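Local coordinates for serine-rich secreted cell wall anchored (LPXTG-motif ) protein (Lactobacillus reuteri ATCC 53608, PDB 5NXK), which probably acts as a cell-surface adhesin, its beta-solenoid region mediating attachment of the gut bacterium to its host, at residues D98-L112 with V121-V135. Sequence-based numbering, arbitrary orientation.
Sequences DTVTYKDVTAYGGTL and VKTLNLVGNTTLNSV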
# COMPACT_ATOMS: atom_id res chain seq x y z
N ASP A 98 -12.73 -3.58 -2.36
CA ASP A 98 -11.62 -4.53 -2.26
C ASP A 98 -10.84 -4.22 -0.99
O ASP A 98 -10.48 -3.06 -0.74
CB ASP A 98 -10.64 -4.43 -3.42
CG ASP A 98 -11.23 -4.84 -4.74
OD1 ASP A 98 -12.00 -5.83 -4.78
OD2 ASP A 98 -10.92 -4.17 -5.75
N THR A 99 -10.57 -5.25 -0.20
CA THR A 99 -9.75 -5.12 0.98
C THR A 99 -8.66 -6.19 0.91
O THR A 99 -8.96 -7.35 0.70
CB THR A 99 -10.59 -5.29 2.25
OG1 THR A 99 -11.58 -4.24 2.28
CG2 THR A 99 -9.72 -5.20 3.50
N VAL A 100 -7.40 -5.76 1.05
CA VAL A 100 -6.25 -6.67 1.02
C VAL A 100 -5.54 -6.58 2.37
O VAL A 100 -5.30 -5.49 2.92
CB VAL A 100 -5.26 -6.32 -0.12
CG1 VAL A 100 -4.01 -7.19 -0.02
CG2 VAL A 100 -5.93 -6.45 -1.50
N THR A 101 -5.22 -7.74 2.93
CA THR A 101 -4.52 -7.81 4.19
C THR A 101 -3.25 -8.62 4.02
O THR A 101 -3.30 -9.77 3.56
CB THR A 101 -5.40 -8.43 5.28
OG1 THR A 101 -6.53 -7.59 5.49
CG2 THR A 101 -4.64 -8.57 6.60
N TYR A 102 -2.11 -8.02 4.34
CA TYR A 102 -0.84 -8.72 4.39
C TYR A 102 -0.47 -8.95 5.84
O TYR A 102 -0.31 -8.00 6.59
CB TYR A 102 0.28 -7.92 3.72
CG TYR A 102 0.32 -7.90 2.20
CD1 TYR A 102 -0.59 -8.63 1.44
CD2 TYR A 102 1.28 -7.15 1.54
CE1 TYR A 102 -0.53 -8.61 0.04
CE2 TYR A 102 1.34 -7.12 0.16
CZ TYR A 102 0.43 -7.85 -0.58
OH TYR A 102 0.52 -7.80 -1.95
N LYS A 103 -0.33 -10.21 6.23
CA LYS A 103 0.08 -10.50 7.60
C LYS A 103 1.38 -11.32 7.60
O LYS A 103 1.44 -12.37 6.96
CB LYS A 103 -1.03 -11.22 8.34
CG LYS A 103 -0.62 -11.69 9.74
CD LYS A 103 -1.78 -12.41 10.43
CE LYS A 103 -1.42 -12.84 11.86
NZ LYS A 103 -2.65 -13.25 12.61
N ASP A 104 2.41 -10.82 8.27
CA ASP A 104 3.73 -11.47 8.27
C ASP A 104 4.19 -11.74 6.84
O ASP A 104 4.67 -12.82 6.51
CB ASP A 104 3.68 -12.76 9.09
CG ASP A 104 3.38 -12.50 10.56
OD1 ASP A 104 3.92 -11.51 11.10
OD2 ASP A 104 2.61 -13.26 11.17
N VAL A 105 4.08 -10.72 6.01
CA VAL A 105 4.45 -10.82 4.62
C VAL A 105 5.76 -10.08 4.36
O VAL A 105 6.02 -9.04 4.97
CB VAL A 105 3.33 -10.26 3.72
CG1 VAL A 105 3.85 -9.87 2.34
CG2 VAL A 105 2.18 -11.27 3.62
N THR A 106 6.58 -10.63 3.48
CA THR A 106 7.72 -9.93 2.93
C THR A 106 7.47 -9.73 1.44
O THR A 106 7.13 -10.69 0.77
CB THR A 106 9.04 -10.72 3.18
OG1 THR A 106 9.20 -10.91 4.59
CG2 THR A 106 10.25 -9.97 2.66
N ALA A 107 7.63 -8.52 0.92
CA ALA A 107 7.29 -8.30 -0.49
C ALA A 107 8.37 -7.55 -1.25
O ALA A 107 9.04 -6.66 -0.71
CB ALA A 107 5.95 -7.53 -0.60
N TYR A 108 8.50 -7.90 -2.52
CA TYR A 108 9.43 -7.22 -3.41
C TYR A 108 8.71 -6.85 -4.69
O TYR A 108 8.02 -7.68 -5.27
CB TYR A 108 10.64 -8.11 -3.71
CG TYR A 108 11.43 -8.50 -2.48
CD1 TYR A 108 11.06 -9.61 -1.71
CD2 TYR A 108 12.54 -7.77 -2.07
CE1 TYR A 108 11.76 -9.96 -0.59
CE2 TYR A 108 13.25 -8.11 -0.94
CZ TYR A 108 12.85 -9.21 -0.20
OH TYR A 108 13.55 -9.56 0.93
N GLY A 109 8.89 -5.61 -5.15
CA GLY A 109 8.27 -5.17 -6.38
C GLY A 109 8.66 -3.74 -6.64
O GLY A 109 9.35 -3.14 -5.83
N GLY A 110 8.24 -3.20 -7.78
CA GLY A 110 8.42 -1.77 -8.03
C GLY A 110 7.25 -1.08 -7.37
O GLY A 110 7.40 -0.38 -6.36
N THR A 111 6.09 -1.23 -7.98
CA THR A 111 4.82 -0.93 -7.31
C THR A 111 4.28 -2.24 -6.76
O THR A 111 4.08 -3.18 -7.53
CB THR A 111 3.84 -0.28 -8.27
OG1 THR A 111 4.40 0.96 -8.73
CG2 THR A 111 2.47 -0.03 -7.59
N LEU A 112 4.05 -2.33 -5.45
CA LEU A 112 3.71 -3.62 -4.83
C LEU A 112 2.21 -3.89 -4.76
O LEU A 112 1.78 -5.05 -4.78
CB LEU A 112 4.29 -3.74 -3.42
CG LEU A 112 5.82 -3.80 -3.19
CD1 LEU A 112 6.56 -2.62 -3.79
CD2 LEU A 112 6.08 -3.87 -1.70
N VAL A 121 -14.36 1.44 -2.08
CA VAL A 121 -13.33 1.63 -1.05
C VAL A 121 -12.22 0.59 -1.18
O VAL A 121 -12.49 -0.61 -1.16
CB VAL A 121 -13.93 1.56 0.37
CG1 VAL A 121 -12.84 1.66 1.44
CG2 VAL A 121 -14.98 2.67 0.54
N LYS A 122 -10.99 1.09 -1.31
CA LYS A 122 -9.80 0.24 -1.41
C LYS A 122 -8.93 0.35 -0.16
O LYS A 122 -8.42 1.43 0.16
CB LYS A 122 -8.97 0.62 -2.65
CG LYS A 122 -9.79 0.76 -3.91
CD LYS A 122 -10.53 -0.54 -4.23
CE LYS A 122 -11.08 -0.53 -5.67
NZ LYS A 122 -12.00 -1.69 -5.90
N THR A 123 -8.76 -0.78 0.50
CA THR A 123 -8.07 -0.85 1.77
C THR A 123 -6.93 -1.88 1.77
O THR A 123 -7.13 -3.03 1.35
CB THR A 123 -9.06 -1.21 2.92
OG1 THR A 123 -10.15 -0.27 2.92
CG2 THR A 123 -8.36 -1.18 4.27
N LEU A 124 -5.77 -1.47 2.25
CA LEU A 124 -4.66 -2.39 2.50
C LEU A 124 -4.34 -2.42 3.98
O LEU A 124 -3.96 -1.40 4.58
CB LEU A 124 -3.41 -1.96 1.71
CG LEU A 124 -2.12 -2.75 2.00
CD1 LEU A 124 -2.28 -4.21 1.55
CD2 LEU A 124 -0.94 -2.10 1.30
N ASN A 125 -4.49 -3.59 4.59
CA ASN A 125 -4.14 -3.75 5.99
C ASN A 125 -2.78 -4.44 6.08
O ASN A 125 -2.51 -5.40 5.37
CB ASN A 125 -5.20 -4.54 6.75
CG ASN A 125 -6.54 -3.85 6.75
OD1 ASN A 125 -6.65 -2.68 7.13
ND2 ASN A 125 -7.58 -4.55 6.31
N LEU A 126 -1.91 -3.91 6.95
CA LEU A 126 -0.57 -4.45 7.11
C LEU A 126 -0.45 -4.92 8.55
O LEU A 126 -0.53 -4.13 9.48
CB LEU A 126 0.49 -3.40 6.76
CG LEU A 126 0.41 -2.85 5.34
CD1 LEU A 126 1.46 -1.77 5.11
CD2 LEU A 126 0.56 -3.98 4.31
N VAL A 127 -0.23 -6.23 8.72
CA VAL A 127 -0.39 -6.85 10.04
C VAL A 127 0.87 -7.64 10.42
O VAL A 127 1.59 -8.15 9.55
CB VAL A 127 -1.64 -7.80 10.06
CG1 VAL A 127 -1.91 -8.32 11.47
CG2 VAL A 127 -2.88 -7.08 9.52
N GLY A 128 1.12 -7.75 11.73
CA GLY A 128 2.28 -8.46 12.24
C GLY A 128 3.59 -7.87 11.76
O GLY A 128 3.72 -6.64 11.62
N ASN A 129 4.57 -8.73 11.51
CA ASN A 129 5.88 -8.28 11.09
C ASN A 129 5.98 -8.29 9.58
O ASN A 129 6.30 -9.31 8.97
CB ASN A 129 6.98 -9.13 11.73
CG ASN A 129 6.97 -9.01 13.24
OD1 ASN A 129 6.83 -7.92 13.78
ND2 ASN A 129 7.11 -10.13 13.92
N THR A 130 5.66 -7.16 8.97
CA THR A 130 5.55 -7.10 7.52
C THR A 130 6.56 -6.11 6.95
O THR A 130 6.69 -4.97 7.43
CB THR A 130 4.10 -6.74 7.09
OG1 THR A 130 3.22 -7.82 7.40
CG2 THR A 130 4.01 -6.44 5.59
N THR A 131 7.28 -6.57 5.93
CA THR A 131 8.31 -5.78 5.30
C THR A 131 8.05 -5.71 3.81
O THR A 131 7.92 -6.73 3.13
CB THR A 131 9.71 -6.38 5.55
OG1 THR A 131 9.93 -6.47 6.96
CG2 THR A 131 10.80 -5.50 4.94
N LEU A 132 7.96 -4.48 3.32
CA LEU A 132 7.67 -4.22 1.93
C LEU A 132 8.89 -3.58 1.26
O LEU A 132 9.44 -2.61 1.78
CB LEU A 132 6.45 -3.31 1.82
CG LEU A 132 5.22 -3.76 2.62
CD1 LEU A 132 4.12 -2.74 2.49
CD2 LEU A 132 4.71 -5.12 2.14
N ASN A 133 9.31 -4.12 0.11
CA ASN A 133 10.51 -3.61 -0.54
C ASN A 133 10.22 -3.13 -1.96
O ASN A 133 9.86 -3.91 -2.82
CB ASN A 133 11.59 -4.68 -0.56
CG ASN A 133 11.97 -5.15 0.84
OD1 ASN A 133 12.77 -4.50 1.53
ND2 ASN A 133 11.37 -6.24 1.28
N SER A 134 10.35 -1.83 -2.18
CA SER A 134 10.24 -1.29 -3.53
C SER A 134 11.63 -1.27 -4.15
O SER A 134 12.49 -0.49 -3.75
CB SER A 134 9.61 0.10 -3.52
OG SER A 134 9.50 0.62 -4.84
N VAL A 135 11.85 -2.15 -5.13
CA VAL A 135 13.16 -2.39 -5.73
C VAL A 135 13.09 -2.33 -7.25
O VAL A 135 12.02 -2.49 -7.85
CB VAL A 135 13.71 -3.76 -5.32
CG1 VAL A 135 13.95 -3.82 -3.83
CG2 VAL A 135 12.75 -4.86 -5.75
O HOH W 1 -12.00 -1.71 1.51
O HOH W 2 12.89 -7.84 3.05
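Asn133 sets its amide ND2 over one face of the Tyr108 ring, 3.5 Å from Tyr108 CE2 and offset toward the rim, where two successive coils of a right-handed parallel beta-solenoid, the pectate-lyase-like fold, stack strand upon strand. Within these segments each coil gives one strand to each of two of the solenoid's sheets: 98-102 pairs with 122-127, and 105-109 with 129-134, the latter only 5° from parallel. Beta-branched and polar residues suit the outer face, where Thr99, Thr101 and Thr106 match Thr123, Asn125 and Thr131: threonine favours the extended backbone, and a hydroxyl or amide can bond along the row. Asn125 ND2 makes a weak bond to Thr101 OG1, while its OD1 accepts from Asn170 of the next coil. Inward, apolar side chains fill the solenoid: Leu132 CD2 touches Ala107 CB and lies at the edge of the Tyr102 ring, 4.0 Å from Tyr102 CD2, and Leu112 CD2 packs on Leu132 CB. Near one end of this interior Asp98 and Lys122 run side by side; bent at chi2 (-59°), the lysine brings NZ above the carboxylate plane in a salt bridge, 2.7 Å from Asp98 OD2. Ser94 O and Gly96 O also accept from this ammonium, which would largely offset the cost of burying its charge. At the corner the second coil is one residue longer, shifting the pairing by one. Gly128, with positive phi, accommodates the turn beside Asp104, whose OD1 takes the Asn129 N-H at 2.9 Å. Thr130 OG1 donates to Val127 O from the opposite face to Asp104 N, bracing the bend. Farther on, Asn133 OD1 accepts from Asn180, while its ND2 and backbone N grip Ala107 O from opposite faces, ND2 at 3.1 Å.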